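Local coordinates for protein polyketide synthase III (Ectocarpus siliculosus, PDB 4B0N) that probably acts as a type III polyketide synthase, an acyltransferase of the chalcone synthase family linked to phlorotannin monomer biosynthesis, at residues K319-H331 with K389-S401. Numbering follows the deposited sequence.
Sequences KLGRDDVDFWCVH and KPGYQTGMAFSFS
Phe327 lies flat against the backbone of Gly395, whose CA sits over the centre of the ring, 3.4 Å from its centroid. The ring reaches across because CG stands between the backbone N and the carbonyl carbon (chi1 64°), and a CB at Gly395 would collide with it. The edge of Phe327 also turns toward the face of Tyr392 in an offset edge-to-face pair, planes 68° apart. With an alanine in place of Phe327, Gly395 would probably lose the ring lying over its CA, and the Tyr392 face its aromatic edge. Asp326 OD2 accepts Gln393 N at 2.6 Å, nearly straight but from above the carboxylate plane. Met396 N bonds to Phe327 O (3.0 Å) and Cys329 N to Met396 O (2.9 Å). Met396 SD meets Trp328 CZ3 obliquely (4.1 Å), a Met-aromatic contact, and Phe398 CZ packs against Val330 CG2. His331, near the bound arachidonic acid, has Ser399 OG over one ring face; that hydroxyl hydrogen-bonds to Cys194 O. Helix 369-385 packs on Phe327 and Cys329, helix 299-316 on Phe398. Outermost in a mixed sheet, 327-330 runs parallel to 394-401 after a helical connection, and 405-413 pairs antiparallel beyond, consistent with the family's thiolase-like fold.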
loop_
_atom_site.group_PDB
_atom_site.type_symbol
_atom_site.label_atom_id
_atom_site.label_comp_id
_atom_site.label_asym_id
_atom_site.label_seq_id
_atom_site.Cartn_x
_atom_site.Cartn_y
_atom_site.Cartn_z
ATOM N N LYS A 319 -14.850 -25.423 12.337
ATOM C CA LYS A 319 -15.528 -26.299 13.308
ATOM C C LYS A 319 -14.877 -26.275 14.699
ATOM O O LYS A 319 -14.740 -27.313 15.355
ATOM C CB LYS A 319 -15.644 -27.730 12.754
ATOM C CG LYS A 319 -16.698 -27.871 11.669
ATOM C CD LYS A 319 -16.206 -28.679 10.479
ATOM C CE LYS A 319 -17.226 -28.616 9.350
ATOM N NZ LYS A 319 -16.652 -28.983 8.026
ATOM N N LEU A 320 -14.492 -25.077 15.138
ATOM C CA LEU A 320 -13.803 -24.885 16.416
ATOM C C LEU A 320 -14.475 -23.812 17.277
ATOM O O LEU A 320 -15.184 -22.943 16.764
ATOM C CB LEU A 320 -12.328 -24.521 16.186
ATOM C CG LEU A 320 -11.430 -25.411 15.313
ATOM C CD1 LEU A 320 -10.128 -24.693 14.980
ATOM C CD2 LEU A 320 -11.150 -26.771 15.941
ATOM N N GLY A 321 -14.250 -23.892 18.588
ATOM C CA GLY A 321 -14.778 -22.921 19.547
ATOM C C GLY A 321 -13.664 -22.307 20.372
ATOM O O GLY A 321 -12.521 -22.759 20.302
ATOM N N ARG A 322 -13.995 -21.285 21.158
ATOM C CA ARG A 322 -12.998 -20.531 21.936
ATOM C C ARG A 322 -12.095 -21.417 22.803
ATOM O O ARG A 322 -10.921 -21.097 23.009
ATOM C CB ARG A 322 -13.673 -19.468 22.812
ATOM C CG ARG A 322 -14.342 -18.330 22.054
ATOM C CD ARG A 322 -15.036 -17.376 23.016
ATOM N NE ARG A 322 -16.045 -16.551 22.354
ATOM C CZ ARG A 322 -16.974 -15.839 22.989
ATOM N NH1 ARG A 322 -17.039 -15.839 24.315
ATOM N NH2 ARG A 322 -17.848 -15.123 22.295
ATOM N N ASP A 323 -12.654 -22.522 23.299
ATOM C CA ASP A 323 -11.920 -23.500 24.108
ATOM C C ASP A 323 -10.719 -24.079 23.360
ATOM O O ASP A 323 -9.641 -24.240 23.936
ATOM C CB ASP A 323 -12.844 -24.648 24.542
ATOM C CG ASP A 323 -13.983 -24.191 25.448
ATOM O OD1 ASP A 323 -14.203 -22.967 25.583
ATOM O OD2 ASP A 323 -14.666 -25.068 26.022
ATOM N N ASP A 324 -10.913 -24.375 22.076
ATOM C CA ASP A 324 -9.895 -25.029 21.251
ATOM C C ASP A 324 -8.650 -24.177 20.971
ATOM O O ASP A 324 -7.692 -24.663 20.367
ATOM C CB ASP A 324 -10.512 -25.502 19.927
ATOM C CG ASP A 324 -11.472 -26.670 20.105
ATOM O OD1 ASP A 324 -11.081 -27.686 20.725
ATOM O OD2 ASP A 324 -12.614 -26.576 19.607
ATOM N N VAL A 325 -8.659 -22.923 21.420
ATOM C CA VAL A 325 -7.544 -22.000 21.171
ATOM C C VAL A 325 -6.555 -21.953 22.343
ATOM O O VAL A 325 -6.928 -21.632 23.475
ATOM C CB VAL A 325 -8.043 -20.574 20.832
ATOM C CG1 VAL A 325 -6.876 -19.662 20.484
ATOM C CG2 VAL A 325 -9.041 -20.613 19.681
ATOM N N ASP A 326 -5.296 -22.272 22.048
ATOM C CA ASP A 326 -4.222 -22.320 23.046
ATOM C C ASP A 326 -3.627 -20.947 23.330
ATOM O O ASP A 326 -3.383 -20.602 24.488
ATOM C CB ASP A 326 -3.104 -23.262 22.591
ATOM C CG ASP A 326 -3.581 -24.680 22.369
ATOM O OD1 ASP A 326 -4.795 -24.945 22.492
ATOM O OD2 ASP A 326 -2.728 -25.537 22.066
ATOM N N PHE A 327 -3.374 -20.177 22.271
ATOM C CA PHE A 327 -2.826 -18.829 22.421
ATOM C C PHE A 327 -3.619 -17.752 21.684
ATOM O O PHE A 327 -4.040 -17.944 20.543
ATOM C CB PHE A 327 -1.335 -18.776 22.051
ATOM C CG PHE A 327 -1.033 -19.092 20.606
ATOM C CD1 PHE A 327 -0.865 -20.409 20.184
ATOM C CD2 PHE A 327 -0.869 -18.069 19.674
ATOM C CE1 PHE A 327 -0.565 -20.700 18.860
ATOM C CE2 PHE A 327 -0.571 -18.355 18.349
ATOM C CZ PHE A 327 -0.417 -19.672 17.941
ATOM N N TRP A 328 -3.825 -16.625 22.356
ATOM C CA TRP A 328 -4.489 -15.478 21.756
ATOM C C TRP A 328 -3.515 -14.343 21.667
ATOM O O TRP A 328 -2.931 -13.936 22.675
ATOM C CB TRP A 328 -5.703 -15.056 22.577
ATOM C CG TRP A 328 -6.799 -16.092 22.674
ATOM C CD1 TRP A 328 -6.869 -17.176 23.544
ATOM C CD2 TRP A 328 -8.040 -16.159 21.886
ATOM N NE1 TRP A 328 -8.024 -17.893 23.346
ATOM C CE2 TRP A 328 -8.772 -17.338 22.370
ATOM C CE3 TRP A 328 -8.595 -15.395 20.863
ATOM C CZ2 TRP A 328 -9.998 -17.712 21.839
ATOM C CZ3 TRP A 328 -9.834 -15.784 20.338
ATOM C CH2 TRP A 328 -10.516 -16.915 20.815
ATOM N N CYS A 329 -3.320 -13.832 20.455
ATOM C CA CYS A 329 -2.436 -12.695 20.235
ATOM C C CYS A 329 -3.232 -11.428 19.936
ATOM O O CYS A 329 -3.480 -11.088 18.779
ATOM C CB CYS A 329 -1.428 -12.995 19.127
ATOM S SG CYS A 329 -0.139 -14.165 19.608
ATOM N N VAL A 330 -3.640 -10.742 20.997
ATOM C CA VAL A 330 -4.410 -9.509 20.877
ATOM C C VAL A 330 -3.463 -8.331 20.668
ATOM O O VAL A 330 -2.401 -8.261 21.293
ATOM C CB VAL A 330 -5.291 -9.255 22.122
ATOM C CG1 VAL A 330 -6.197 -8.050 21.907
ATOM C CG2 VAL A 330 -6.125 -10.483 22.451
ATOM N N HIS A 331 -3.858 -7.418 19.783
ATOM C CA HIS A 331 -3.096 -6.208 19.493
ATOM C C HIS A 331 -3.041 -5.293 20.695
ATOM O O HIS A 331 -4.079 -4.791 21.143
ATOM C CB HIS A 331 -3.691 -5.498 18.279
ATOM C CG HIS A 331 -3.160 -4.102 18.063
ATOM N ND1 HIS A 331 -1.920 -3.863 17.598
ATOM C CD2 HIS A 331 -3.754 -2.857 18.266
ATOM C CE1 HIS A 331 -1.725 -2.534 17.510
ATOM N NE2 HIS A 331 -2.849 -1.919 17.920
ATOM N N LYS A 389 7.927 -31.677 24.373
ATOM C CA LYS A 389 6.540 -31.342 24.713
ATOM C C LYS A 389 5.744 -30.963 23.457
ATOM O O LYS A 389 6.331 -30.473 22.486
ATOM C CB LYS A 389 6.509 -30.223 25.759
ATOM C CG LYS A 389 7.049 -30.656 27.113
ATOM C CD LYS A 389 7.693 -29.511 27.878
ATOM C CE LYS A 389 8.460 -30.037 29.083
ATOM N NZ LYS A 389 9.227 -28.968 29.782
ATOM N N PRO A 390 4.409 -31.195 23.465
ATOM C CA PRO A 390 3.595 -31.027 22.247
ATOM C C PRO A 390 3.526 -29.593 21.711
ATOM O O PRO A 390 3.479 -29.394 20.495
ATOM C CB PRO A 390 2.203 -31.515 22.675
ATOM C CG PRO A 390 2.185 -31.370 24.157
ATOM C CD PRO A 390 3.589 -31.644 24.609
ATOM N N GLY A 391 3.527 -28.612 22.612
ATOM C CA GLY A 391 3.454 -27.201 22.229
ATOM C C GLY A 391 2.032 -26.730 21.983
ATOM O O GLY A 391 1.076 -27.497 22.146
ATOM N N TYR A 392 1.898 -25.462 21.598
ATOM C CA TYR A 392 0.606 -24.872 21.256
ATOM C C TYR A 392 0.051 -25.503 19.982
ATOM O O TYR A 392 0.758 -25.610 18.981
ATOM C CB TYR A 392 0.738 -23.359 21.063
ATOM C CG TYR A 392 1.130 -22.583 22.302
ATOM C CD1 TYR A 392 0.226 -22.384 23.345
ATOM C CD2 TYR A 392 2.400 -22.024 22.420
ATOM C CE1 TYR A 392 0.581 -21.666 24.476
ATOM C CE2 TYR A 392 2.765 -21.303 23.549
ATOM C CZ TYR A 392 1.853 -21.126 24.572
ATOM O OH TYR A 392 2.216 -20.412 25.691
ATOM N N GLN A 393 -1.212 -25.917 20.030
ATOM C CA GLN A 393 -1.860 -26.598 18.906
ATOM C C GLN A 393 -2.642 -25.650 17.997
ATOM O O GLN A 393 -2.656 -25.829 16.777
ATOM C CB GLN A 393 -2.787 -27.713 19.407
ATOM C CG GLN A 393 -2.074 -28.895 20.051
ATOM C CD GLN A 393 -1.442 -29.844 19.044
ATOM O OE1 GLN A 393 -1.981 -30.073 17.957
ATOM N NE2 GLN A 393 -0.297 -30.411 19.410
ATOM N N THR A 394 -3.295 -24.654 18.594
ATOM C CA THR A 394 -4.163 -23.731 17.860
ATOM C C THR A 394 -4.169 -22.347 18.505
ATOM O O THR A 394 -4.443 -22.217 19.697
ATOM C CB THR A 394 -5.615 -24.252 17.799
ATOM O OG1 THR A 394 -5.630 -25.586 17.276
ATOM C CG2 THR A 394 -6.478 -23.359 16.920
ATOM N N GLY A 395 -3.877 -21.319 17.707
ATOM C CA GLY A 395 -3.916 -19.935 18.178
ATOM C C GLY A 395 -4.473 -18.936 17.182
ATOM O O GLY A 395 -4.478 -19.188 15.972
ATOM N N MET A 396 -4.943 -17.798 17.694
ATOM C CA MET A 396 -5.457 -16.717 16.847
ATOM C C MET A 396 -4.847 -15.350 17.149
ATOM O O MET A 396 -4.883 -14.872 18.283
ATOM C CB MET A 396 -6.980 -16.623 16.929
ATOM C CG MET A 396 -7.575 -15.677 15.898
ATOM S SD MET A 396 -9.217 -15.083 16.329
ATOM C CE MET A 396 -10.172 -16.599 16.222
ATOM N N ALA A 397 -4.301 -14.723 16.111
ATOM C CA ALA A 397 -3.777 -13.368 16.206
ATOM C C ALA A 397 -4.692 -12.423 15.442
ATOM O O ALA A 397 -4.996 -12.660 14.271
ATOM C CB ALA A 397 -2.362 -13.304 15.651
ATOM N N PHE A 398 -5.146 -11.366 16.111
ATOM C CA PHE A 398 -5.976 -10.358 15.460
ATOM C C PHE A 398 -5.577 -8.926 15.811
ATOM O O PHE A 398 -4.801 -8.691 16.738
ATOM C CB PHE A 398 -7.475 -10.607 15.711
ATOM C CG PHE A 398 -7.886 -10.519 17.159
ATOM C CD1 PHE A 398 -8.181 -9.291 17.743
ATOM C CD2 PHE A 398 -8.006 -11.668 17.931
ATOM C CE1 PHE A 398 -8.562 -9.210 19.073
ATOM C CE2 PHE A 398 -8.393 -11.592 19.261
ATOM C CZ PHE A 398 -8.672 -10.363 19.832
ATOM N N SER A 399 -6.114 -7.982 15.043
ATOM C CA SER A 399 -5.893 -6.556 15.244
ATOM C C SER A 399 -7.053 -5.780 14.621
ATOM O O SER A 399 -7.982 -6.381 14.069
ATOM C CB SER A 399 -4.559 -6.128 14.632
ATOM O OG SER A 399 -4.300 -4.758 14.884
ATOM N N PHE A 400 -6.999 -4.450 14.711
ATOM C CA PHE A 400 -8.094 -3.604 14.235
ATOM C C PHE A 400 -7.651 -2.516 13.264
ATOM O O PHE A 400 -6.696 -1.780 13.527
ATOM C CB PHE A 400 -8.871 -3.018 15.413
ATOM C CG PHE A 400 -9.310 -4.051 16.405
ATOM C CD1 PHE A 400 -10.314 -4.956 16.083
ATOM C CD2 PHE A 400 -8.698 -4.142 17.648
ATOM C CE1 PHE A 400 -10.711 -5.922 16.990
ATOM C CE2 PHE A 400 -9.093 -5.105 18.562
ATOM C CZ PHE A 400 -10.099 -5.998 18.231
ATOM N N SER A 401 -8.359 -2.437 12.142
ATOM C CA SER A 401 -8.061 -1.490 11.075
ATOM C C SER A 401 -9.132 -0.407 10.997
ATOM O O SER A 401 -10.271 -0.643 11.402
ATOM C CB SER A 401 -8.001 -2.227 9.740
ATOM O OG SER A 401 -9.273 -2.744 9.385
#